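Local coordinates for protein dipeptide Epimerase (PDB 3JVA) that belongs to the mandelate racemase/muconate lactonizing enzyme family, and holds a magnesium ion in its TIM-barrel domain, at residues 129-134 with 317-323. Residues are numbered along the deposited sequence; the frame is centred on the assembly and turned at random.
Sequences VITDIT and ADLDATF
Thr-134 N donates to Asp-320 OD2 at 2.8 Å, approaching the carboxylate from its anti side and 25° out of its plane. With Asp-132 N bonded to Ala-317 O (3.1 Å), this joins the first barrel strand, 128-134, to the end of the last, 314-317, and the loop beyond it, closing the TIM barrel. A side-chain bond is added by Thr-131: chi1 of 177° swings OG1 anti to its own N, where it accepts from Leu-319 N (2.9 Å) and donates to Asp-132 O, so one hydroxyl ties the two segments together. The buried carboxylates of Asp-132 and Asp-318, planes 58° apart, bring their OD1 atoms to 2.5 Å. Asp-132 OD2 is salt-bridged to Arg-187, and the side chain of Asp-318 lies about 6 Å from the bound magnesium ion. One water links Thr-134 OG1 to Asp-318 OD2 and Asp-320 OD1; another bridges Ile-130 O and Ala-317 N. Farther out, Val-129 CG2 rests on the Ala-317 methyl, and Ile-133 CD1 lies 3.9 Å from Phe-323 CD2. The same ring receives Thr-131 CG2 at its edge, close to the ring plane, 4.0 Å from CE2.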
ATOM      1  N   VAL B 129      -9.609  30.924  29.505  1.00 24.88           N
ATOM      2  CA  VAL B 129      -9.044  29.599  29.302  1.00 25.14           C
ATOM      3  C   VAL B 129      -8.331  29.106  30.558  1.00 25.18           C
ATOM      4  O   VAL B 129      -7.695  29.877  31.269  1.00 25.78           O
ATOM      5  CB  VAL B 129      -8.075  29.594  28.090  1.00 27.58           C
ATOM      6  CG1 VAL B 129      -6.921  30.544  28.334  1.00 26.59           C
ATOM      7  CG2 VAL B 129      -7.579  28.179  27.821  1.00 27.49           C
ATOM      8  N   ILE B 130      -8.476  27.815  30.837  1.00 23.72           N
ATOM      9  CA  ILE B 130      -7.854  27.191  31.997  1.00 23.52           C
ATOM     10  C   ILE B 130      -6.485  26.638  31.637  1.00 21.61           C
ATOM     11  O   ILE B 130      -6.344  25.891  30.674  1.00 22.67           O
ATOM     12  CB  ILE B 130      -8.712  26.021  32.524  1.00 24.60           C
ATOM     13  CG1 ILE B 130     -10.068  26.546  33.001  1.00 27.58           C
ATOM     14  CG2 ILE B 130      -7.974  25.301  33.653  1.00 26.47           C
ATOM     15  CD1 ILE B 130     -11.067  25.453  33.330  1.00 28.36           C
ATOM     16  N   THR B 131      -5.472  27.006  32.408  1.00 20.29           N
ATOM     17  CA  THR B 131      -4.138  26.499  32.146  1.00 20.89           C
ATOM     18  C   THR B 131      -3.661  25.593  33.262  1.00 22.47           C
ATOM     19  O   THR B 131      -4.137  25.679  34.398  1.00 21.41           O
ATOM     20  CB  THR B 131      -3.100  27.632  31.997  1.00 21.46           C
ATOM     21  OG1 THR B 131      -1.802  27.054  31.808  1.00 21.43           O
ATOM     22  CG2 THR B 131      -3.069  28.512  33.249  1.00 19.55           C
ATOM     23  N   ASP B 132      -2.736  24.701  32.927  1.00 22.79           N
ATOM     24  CA  ASP B 132      -2.151  23.834  33.935  1.00 22.63           C
ATOM     25  C   ASP B 132      -0.972  24.649  34.442  1.00 22.44           C
ATOM     26  O   ASP B 132      -0.811  25.821  34.086  1.00 22.90           O
ATOM     27  CB  ASP B 132      -1.629  22.521  33.317  1.00 22.62           C
ATOM     28  CG  ASP B 132      -0.531  22.746  32.269  1.00 23.49           C
ATOM     29  OD1 ASP B 132       0.259  23.710  32.396  1.00 21.92           O
ATOM     30  OD2 ASP B 132      -0.443  21.935  31.321  1.00 22.70           O
ATOM     31  N   ILE B 133      -0.153  24.039  35.282  1.00 21.88           N
ATOM     32  CA  ILE B 133       1.046  24.694  35.766  1.00 22.68           C
ATOM     33  C   ILE B 133       2.095  23.600  35.870  1.00 24.39           C
ATOM     34  O   ILE B 133       1.808  22.481  36.322  1.00 24.09           O
ATOM     35  CB  ILE B 133       0.848  25.397  37.139  1.00 22.39           C
ATOM     36  CG1 ILE B 133       2.123  26.174  37.491  1.00 23.53           C
ATOM     37  CG2 ILE B 133       0.532  24.381  38.224  1.00 22.08           C
ATOM     38  CD1 ILE B 133       1.957  27.133  38.656  1.00 23.02           C
ATOM     39  N   THR B 134       3.301  23.915  35.415  1.00 24.48           N
ATOM     40  CA  THR B 134       4.401  22.962  35.426  1.00 25.97           C
ATOM     41  C   THR B 134       5.148  22.978  36.754  1.00 26.24           C
ATOM     42  O   THR B 134       5.476  24.035  37.278  1.00 26.22           O
ATOM     43  CB  THR B 134       5.398  23.271  34.280  1.00 27.54           C
ATOM     44  OG1 THR B 134       4.731  23.148  33.018  1.00 28.47           O
ATOM     45  CG2 THR B 134       6.582  22.308  34.317  1.00 27.89           C
ATOM     46  N   ALA B 317      -4.373  23.798  27.617  1.00 21.73           N
ATOM     47  CA  ALA B 317      -3.430  24.905  27.621  1.00 21.00           C
ATOM     48  C   ALA B 317      -2.359  24.737  28.691  1.00 21.71           C
ATOM     49  O   ALA B 317      -2.650  24.369  29.830  1.00 22.89           O
ATOM     50  CB  ALA B 317      -4.172  26.221  27.822  1.00 23.29           C
ATOM     51  N   ASP B 318      -1.117  24.987  28.299  1.00 19.75           N
ATOM     52  CA  ASP B 318       0.032  24.907  29.190  1.00 22.48           C
ATOM     53  C   ASP B 318       0.693  26.270  29.016  1.00 20.73           C
ATOM     54  O   ASP B 318       1.745  26.390  28.396  1.00 19.96           O
ATOM     55  CB  ASP B 318       0.965  23.772  28.744  1.00 23.17           C
ATOM     56  CG  ASP B 318       2.231  23.689  29.576  1.00 25.76           C
ATOM     57  OD1 ASP B 318       2.172  23.996  30.784  1.00 25.01           O
ATOM     58  OD2 ASP B 318       3.286  23.308  29.022  1.00 26.05           O
ATOM     59  N   LEU B 319       0.042  27.295  29.560  1.00 20.97           N
ATOM     60  CA  LEU B 319       0.512  28.678  29.440  1.00 21.14           C
ATOM     61  C   LEU B 319       0.788  29.240  30.826  1.00 21.09           C
ATOM     62  O   LEU B 319       0.048  30.083  31.324  1.00 21.59           O
ATOM     63  CB  LEU B 319      -0.565  29.509  28.736  1.00 19.76           C
ATOM     64  CG  LEU B 319      -1.014  28.969  27.374  1.00 20.03           C
ATOM     65  CD1 LEU B 319      -2.231  29.744  26.893  1.00 20.44           C
ATOM     66  CD2 LEU B 319       0.133  29.074  26.369  1.00 21.15           C
ATOM     67  N   ASP B 320       1.881  28.779  31.424  1.00 21.30           N
ATOM     68  CA  ASP B 320       2.253  29.163  32.781  1.00 21.11           C
ATOM     69  C   ASP B 320       3.513  30.011  32.916  1.00 22.66           C
ATOM     70  O   ASP B 320       3.976  30.251  34.029  1.00 20.88           O
ATOM     71  CB  ASP B 320       2.430  27.886  33.606  1.00 20.90           C
ATOM     72  CG  ASP B 320       3.532  26.988  33.061  1.00 25.91           C
ATOM     73  OD1 ASP B 320       3.970  27.191  31.902  1.00 24.33           O
ATOM     74  OD2 ASP B 320       3.958  26.066  33.785  1.00 25.89           O
ATOM     75  N   ALA B 321       4.066  30.477  31.802  1.00 21.51           N
ATOM     76  CA  ALA B 321       5.296  31.262  31.864  1.00 22.30           C
ATOM     77  C   ALA B 321       5.246  32.503  32.761  1.00 21.80           C
ATOM     78  O   ALA B 321       6.222  32.800  33.449  1.00 21.62           O
ATOM     79  CB  ALA B 321       5.738  31.655  30.455  1.00 20.24           C
ATOM     80  N   THR B 322       4.130  33.229  32.774  1.00 22.34           N
ATOM     81  CA  THR B 322       4.078  34.433  33.603  1.00 22.82           C
ATOM     82  C   THR B 322       4.174  34.134  35.092  1.00 24.62           C
ATOM     83  O   THR B 322       4.617  34.984  35.868  1.00 24.49           O
ATOM     84  CB  THR B 322       2.800  35.282  33.360  1.00 22.11           C
ATOM     85  OG1 THR B 322       1.640  34.575  33.818  1.00 22.09           O
ATOM     86  CG2 THR B 322       2.648  35.608  31.877  1.00 23.84           C
ATOM     87  N   PHE B 323       3.779  32.926  35.487  1.00 23.19           N
ATOM     88  CA  PHE B 323       3.816  32.544  36.899  1.00 24.77           C
ATOM     89  C   PHE B 323       5.230  32.388  37.443  1.00 24.97           C
ATOM     90  O   PHE B 323       5.436  32.413  38.657  1.00 26.40           O
ATOM     91  CB  PHE B 323       3.059  31.230  37.129  1.00 23.64           C
ATOM     92  CG  PHE B 323       1.687  31.194  36.521  1.00 23.60           C
ATOM     93  CD1 PHE B 323       0.942  32.355  36.357  1.00 24.54           C
ATOM     94  CD2 PHE B 323       1.127  29.979  36.136  1.00 25.48           C
ATOM     95  CE1 PHE B 323      -0.343  32.309  35.816  1.00 26.90           C
ATOM     96  CE2 PHE B 323      -0.156  29.921  35.596  1.00 25.81           C
ATOM     97  CZ  PHE B 323      -0.891  31.084  35.436  1.00 26.80           C
TER
HETATM   98  O   HOH W   1      -5.442  22.852  30.311  1.00 28.28           O
HETATM   99  O   HOH W   2       5.178  24.964  30.730  1.00 34.53           O